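Local coordinates for putative exported protein (Bordetella parapertussis, PDB 3OCJ) that is of uncharacterised function but has the Rossmann-like fold of class I methyltransferases and so probably uses S-adenosylmethionine to methylate a still unidentified substrate, at residues 203-214 against 274-283. Numbering follows the deposited sequence. Where two conformers were deposited one is given.
Sequences DARVTELYRRFW and TRAQLEEAGF
Tyr210 and Gln277 mesh where two helices pack side by side, crossing at -47° with their axes 8.5 Å apart, on one flank of the methyltransferase sheet. The contact illustrates how two helices covering the same face of a sheet are joined by a seam of apolar and polar side chains. Gln277 is the knob, set in a hole made by Asp203, Val206, Thr207 and Tyr210. Its chain is extended beyond CG, and NE2 donates a hydrogen bond to Asp203 O (3.1 Å), which lies near the plane of the Gln277 amide. At the other end OE1 takes a bond from a water that also joins Thr274 OG1 and Tyr210 OH, the latter bonded to Asn197 ND2 as well, so each end of this buried amide has a hydrogen-bonding partner. Leu278 CD2 lies over one face of the Tyr210 ring, a CH-pi contact 3.8 Å from the centroid, while Gln277 CB meets the ring edge. Further along, Ala281 CB fits against Tyr210 CB at 3.7 Å. On the outer side, in one of the deposited conformers of each glutamate, Arg211 forms salt bridges to both: NE and NH2 to Glu208, NH2 to Glu280 OE2 at 3.0 Å. Where the second helix ends in a Schellman motif at Gly282, Trp214 swings across, CG anti to its backbone N (chi1 -172°): NE1 bonds weakly to Gly282 O, and CD1 points into the face of Phe283, an edge-to-face pair with planes at 82°. Beneath the seam, Phe213, Leu278 and Phe283 rest on Leu223 of strand 221-226, and Leu278 and Phe283 also touch strand 298-302, so the helix pair lies across the parallel-to-antiparallel junction of the sheet.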
loop_
_atom_site.group_PDB
_atom_site.type_symbol
_atom_site.label_atom_id
_atom_site.label_comp_id
_atom_site.label_asym_id
_atom_site.label_seq_id
_atom_site.Cartn_x
_atom_site.Cartn_y
_atom_site.Cartn_z
ATOM N N ASP A 203 -1.878 -10.267 -14.650
ATOM C CA ASP A 203 -0.426 -10.095 -14.698
ATOM C C ASP A 203 0.010 -9.160 -15.825
ATOM O O ASP A 203 0.893 -8.319 -15.636
ATOM C CB ASP A 203 0.270 -11.452 -14.870
ATOM C CG ASP A 203 0.102 -12.369 -13.664
ATOM O OD1 ASP A 203 -0.275 -11.898 -12.567
ATOM O OD2 ASP A 203 0.370 -13.586 -13.823
ATOM N N ALA A 204 -0.595 -9.305 -17.001
ATOM C CA ALA A 204 -0.210 -8.466 -18.127
ATOM C C ALA A 204 -0.522 -6.995 -17.889
ATOM O O ALA A 204 0.242 -6.130 -18.313
ATOM C CB ALA A 204 -0.855 -8.949 -19.424
ATOM N N ARG A 205 -1.634 -6.700 -17.210
ATOM C CA ARG A 205 -1.943 -5.297 -16.917
ATOM C C ARG A 205 -0.885 -4.696 -15.994
ATOM O O ARG A 205 -0.523 -3.533 -16.133
ATOM C CB ARG A 205 -3.346 -5.141 -16.322
ATOM C CG ARG A 205 -4.460 -5.416 -17.336
ATOM C CD ARG A 205 -5.843 -5.225 -16.713
ATOM N NE ARG A 205 -6.908 -5.437 -17.692
ATOM C CZ ARG A 205 -7.412 -4.489 -18.473
ATOM N NH1 ARG A 205 -6.955 -3.248 -18.404
ATOM N NH2 ARG A 205 -8.387 -4.790 -19.332
ATOM N N VAL A 206 -0.379 -5.487 -15.056
ATOM C CA VAL A 206 0.682 -5.014 -14.173
ATOM C C VAL A 206 2.009 -4.844 -14.928
ATOM O O VAL A 206 2.698 -3.847 -14.750
ATOM C CB VAL A 206 0.817 -5.924 -12.932
ATOM C CG1 VAL A 206 2.086 -5.584 -12.137
ATOM C CG2 VAL A 206 -0.406 -5.746 -12.049
ATOM N N THR A 207 2.335 -5.783 -15.811
ATOM C CA THR A 207 3.509 -5.607 -16.660
ATOM C C THR A 207 3.426 -4.306 -17.468
ATOM O O THR A 207 4.421 -3.579 -17.590
ATOM C CB THR A 207 3.700 -6.815 -17.574
ATOM O OG1 THR A 207 3.864 -7.972 -16.752
ATOM C CG2 THR A 207 4.933 -6.642 -18.451
ATOM N N GLU A 208 2.240 -3.999 -17.997
ATOM C CA GLU A 208 2.074 -2.771 -18.761
ATOM C C GLU A 208 2.245 -1.520 -17.902
ATOM O O GLU A 208 2.794 -0.512 -18.365
ATOM C CB GLU A 208 0.747 -2.773 -19.524
ATOM C CG GLU A 208 0.751 -3.760 -20.681
ATOM C CD GLU A 208 2.008 -3.634 -21.532
ATOM O OE1 GLU A 208 2.340 -2.498 -21.932
ATOM O OE2 GLU A 208 2.676 -4.659 -21.792
ATOM N N LEU A 209 1.799 -1.587 -16.650
ATOM C CA LEU A 209 2.031 -0.485 -15.724
ATOM C C LEU A 209 3.539 -0.285 -15.536
ATOM O O LEU A 209 4.042 0.833 -15.598
ATOM C CB LEU A 209 1.348 -0.766 -14.387
ATOM C CG LEU A 209 1.599 0.281 -13.298
ATOM C CD1 LEU A 209 0.837 1.558 -13.575
ATOM C CD2 LEU A 209 1.230 -0.252 -11.928
ATOM N N TYR A 210 4.259 -1.384 -15.338
ATOM C CA TYR A 210 5.712 -1.303 -15.187
ATOM C C TYR A 210 6.373 -0.717 -16.433
ATOM O O TYR A 210 7.349 0.024 -16.330
ATOM C CB TYR A 210 6.314 -2.672 -14.870
ATOM C CG TYR A 210 5.918 -3.268 -13.529
ATOM C CD1 TYR A 210 5.387 -2.483 -12.507
ATOM C CD2 TYR A 210 6.089 -4.631 -13.295
ATOM C CE1 TYR A 210 5.051 -3.048 -11.276
ATOM C CE2 TYR A 210 5.744 -5.207 -12.083
ATOM C CZ TYR A 210 5.232 -4.415 -11.079
ATOM O OH TYR A 210 4.895 -4.973 -9.872
ATOM N N ARG A 211 5.846 -1.050 -17.608
ATOM C CA ARG A 211 6.381 -0.493 -18.845
ATOM C C ARG A 211 6.182 1.019 -18.906
ATOM O O ARG A 211 7.068 1.749 -19.358
ATOM C CB ARG A 211 5.759 -1.159 -20.071
ATOM C CG ARG A 211 6.688 -1.135 -21.266
ATOM C CD ARG A 211 6.041 -1.726 -22.504
ATOM N NE ARG A 211 5.543 -3.086 -22.303
ATOM C CZ ARG A 211 6.269 -4.189 -22.462
ATOM N NH1 ARG A 211 7.547 -4.108 -22.807
ATOM N NH2 ARG A 211 5.709 -5.372 -22.276
ATOM N N ARG A 212 5.025 1.495 -18.443
ATOM C CA ARG A 212 4.798 2.939 -18.392
ATOM C C ARG A 212 5.751 3.607 -17.410
ATOM O O ARG A 212 6.276 4.682 -17.683
ATOM C CB ARG A 212 3.336 3.240 -18.060
ATOM C CG ARG A 212 2.418 2.852 -19.212
ATOM C CD ARG A 212 0.951 2.999 -18.892
ATOM N NE ARG A 212 0.156 2.597 -20.051
ATOM C CZ ARG A 212 -0.264 3.429 -20.996
ATOM N NH1 ARG A 212 0.015 4.723 -20.917
ATOM N NH2 ARG A 212 -0.968 2.967 -22.021
ATOM N N PHE A 213 6.009 2.954 -16.281
ATOM C CA PHE A 213 7.021 3.466 -15.355
ATOM C C PHE A 213 8.393 3.547 -16.041
ATOM O O PHE A 213 9.096 4.541 -15.933
ATOM C CB PHE A 213 7.138 2.572 -14.120
ATOM C CG PHE A 213 5.927 2.574 -13.223
ATOM C CD1 PHE A 213 4.989 3.589 -13.269
ATOM C CD2 PHE A 213 5.755 1.548 -12.295
ATOM C CE1 PHE A 213 3.881 3.569 -12.411
ATOM C CE2 PHE A 213 4.665 1.527 -11.432
ATOM C CZ PHE A 213 3.726 2.537 -11.493
ATOM N N TRP A 214 8.778 2.492 -16.746
ATOM C CA TRP A 214 10.070 2.477 -17.428
ATOM C C TRP A 214 10.156 3.613 -18.444
ATOM O O TRP A 214 11.156 4.325 -18.521
ATOM C CB TRP A 214 10.256 1.134 -18.120
ATOM C CG TRP A 214 11.617 0.891 -18.699
ATOM C CD1 TRP A 214 12.642 0.191 -18.125
ATOM C CD2 TRP A 214 12.106 1.345 -19.975
ATOM N NE1 TRP A 214 13.735 0.172 -18.974
ATOM C CE2 TRP A 214 13.428 0.874 -20.111
ATOM C CE3 TRP A 214 11.546 2.097 -21.018
ATOM C CZ2 TRP A 214 14.201 1.133 -21.243
ATOM C CZ3 TRP A 214 12.323 2.353 -22.144
ATOM C CH2 TRP A 214 13.631 1.873 -22.243
ATOM N N THR A 274 7.370 -11.175 -10.139
ATOM C CA THR A 274 7.628 -9.743 -10.219
ATOM C C THR A 274 8.881 -9.470 -11.053
ATOM O O THR A 274 8.895 -8.546 -11.874
ATOM C CB THR A 274 7.733 -9.146 -8.805
ATOM O OG1 THR A 274 6.446 -9.259 -8.180
ATOM C CG2 THR A 274 8.149 -7.673 -8.854
ATOM N N ARG A 275 9.932 -10.267 -10.848
ATOM C CA ARG A 275 11.131 -10.131 -11.659
ATOM C C ARG A 275 10.833 -10.283 -13.151
ATOM O O ARG A 275 11.299 -9.490 -13.961
ATOM C CB ARG A 275 12.186 -11.155 -11.244
ATOM C CG ARG A 275 13.337 -11.244 -12.238
ATOM C CD ARG A 275 14.426 -12.205 -11.768
ATOM N NE ARG A 275 15.094 -11.727 -10.561
ATOM C CZ ARG A 275 16.067 -10.816 -10.563
ATOM N NH1 ARG A 275 16.485 -10.285 -11.705
ATOM N NH2 ARG A 275 16.627 -10.432 -9.424
ATOM N N ALA A 276 10.064 -11.311 -13.496
ATOM C CA ALA A 276 9.692 -11.529 -14.895
ATOM C C ALA A 276 8.955 -10.327 -15.481
ATOM O O ALA A 276 9.234 -9.907 -16.612
ATOM C CB ALA A 276 8.853 -12.807 -15.027
ATOM N N GLN A 277 8.020 -9.766 -14.722
ATOM C CA GLN A 277 7.281 -8.602 -15.214
ATOM C C GLN A 277 8.208 -7.402 -15.406
ATOM O O GLN A 277 8.141 -6.707 -16.417
ATOM C CB GLN A 277 6.160 -8.246 -14.245
ATOM C CG GLN A 277 5.092 -9.323 -14.095
ATOM C CD GLN A 277 4.122 -9.002 -12.996
ATOM O OE1 GLN A 277 4.513 -8.828 -11.844
ATOM N NE2 GLN A 277 2.838 -8.900 -13.343
ATOM N N LEU A 278 9.069 -7.158 -14.423
ATOM C CA LEU A 278 9.934 -5.986 -14.493
ATOM C C LEU A 278 10.954 -6.112 -15.625
ATOM O O LEU A 278 11.266 -5.124 -16.299
ATOM C CB LEU A 278 10.630 -5.740 -13.149
ATOM C CG LEU A 278 9.730 -5.202 -12.030
ATOM C CD1 LEU A 278 10.444 -5.360 -10.693
ATOM C CD2 LEU A 278 9.365 -3.739 -12.275
ATOM N N GLU A 279 11.490 -7.319 -15.815
ATOM C CA GLU A 279 12.442 -7.551 -16.902
ATOM C C GLU A 279 11.771 -7.390 -18.267
ATOM O O GLU A 279 12.353 -6.795 -19.178
ATOM C CB GLU A 279 13.125 -8.912 -16.738
ATOM C CG GLU A 279 14.116 -8.900 -15.573
ATOM C CD GLU A 279 14.812 -10.226 -15.322
ATOM O OE1 GLU A 279 14.396 -11.255 -15.890
ATOM O OE2 GLU A 279 15.775 -10.220 -14.526
ATOM N N GLU A 280 10.548 -7.889 -18.403
ATOM C CA GLU A 280 9.798 -7.707 -19.646
ATOM C C GLU A 280 9.601 -6.219 -19.935
ATOM O O GLU A 280 9.693 -5.783 -21.086
ATOM C CB GLU A 280 8.446 -8.428 -19.587
ATOM C CG GLU A 280 7.471 -8.055 -20.708
ATOM C CD GLU A 280 8.025 -8.309 -22.101
ATOM O OE1 GLU A 280 8.910 -9.184 -22.263
ATOM O OE2 GLU A 280 7.559 -7.631 -23.043
ATOM N N ALA A 281 9.331 -5.444 -18.883
ATOM C CA ALA A 281 9.171 -3.997 -19.007
ATOM C C ALA A 281 10.460 -3.233 -19.299
ATOM O O ALA A 281 10.402 -2.035 -19.583
ATOM C CB ALA A 281 8.511 -3.443 -17.759
ATOM N N GLY A 282 11.611 -3.902 -19.211
ATOM C CA GLY A 282 12.884 -3.293 -19.583
ATOM C C GLY A 282 13.859 -3.011 -18.447
ATOM O O GLY A 282 14.951 -2.462 -18.669
ATOM N N PHE A 283 13.467 -3.365 -17.227
ATOM C CA PHE A 283 14.317 -3.128 -16.061
ATOM C C PHE A 283 15.439 -4.148 -15.905
ATOM O O PHE A 283 15.323 -5.299 -16.329
ATOM C CB PHE A 283 13.477 -3.065 -14.783
ATOM C CG PHE A 283 12.609 -1.849 -14.700
ATOM C CD1 PHE A 283 13.146 -0.630 -14.301
ATOM C CD2 PHE A 283 11.265 -1.911 -15.039
ATOM C CE1 PHE A 283 12.347 0.503 -14.227
ATOM C CE2 PHE A 283 10.461 -0.780 -14.973
ATOM C CZ PHE A 283 10.998 0.427 -14.570
HETATM O O HOH W 1 4.563 -7.603 -9.448
#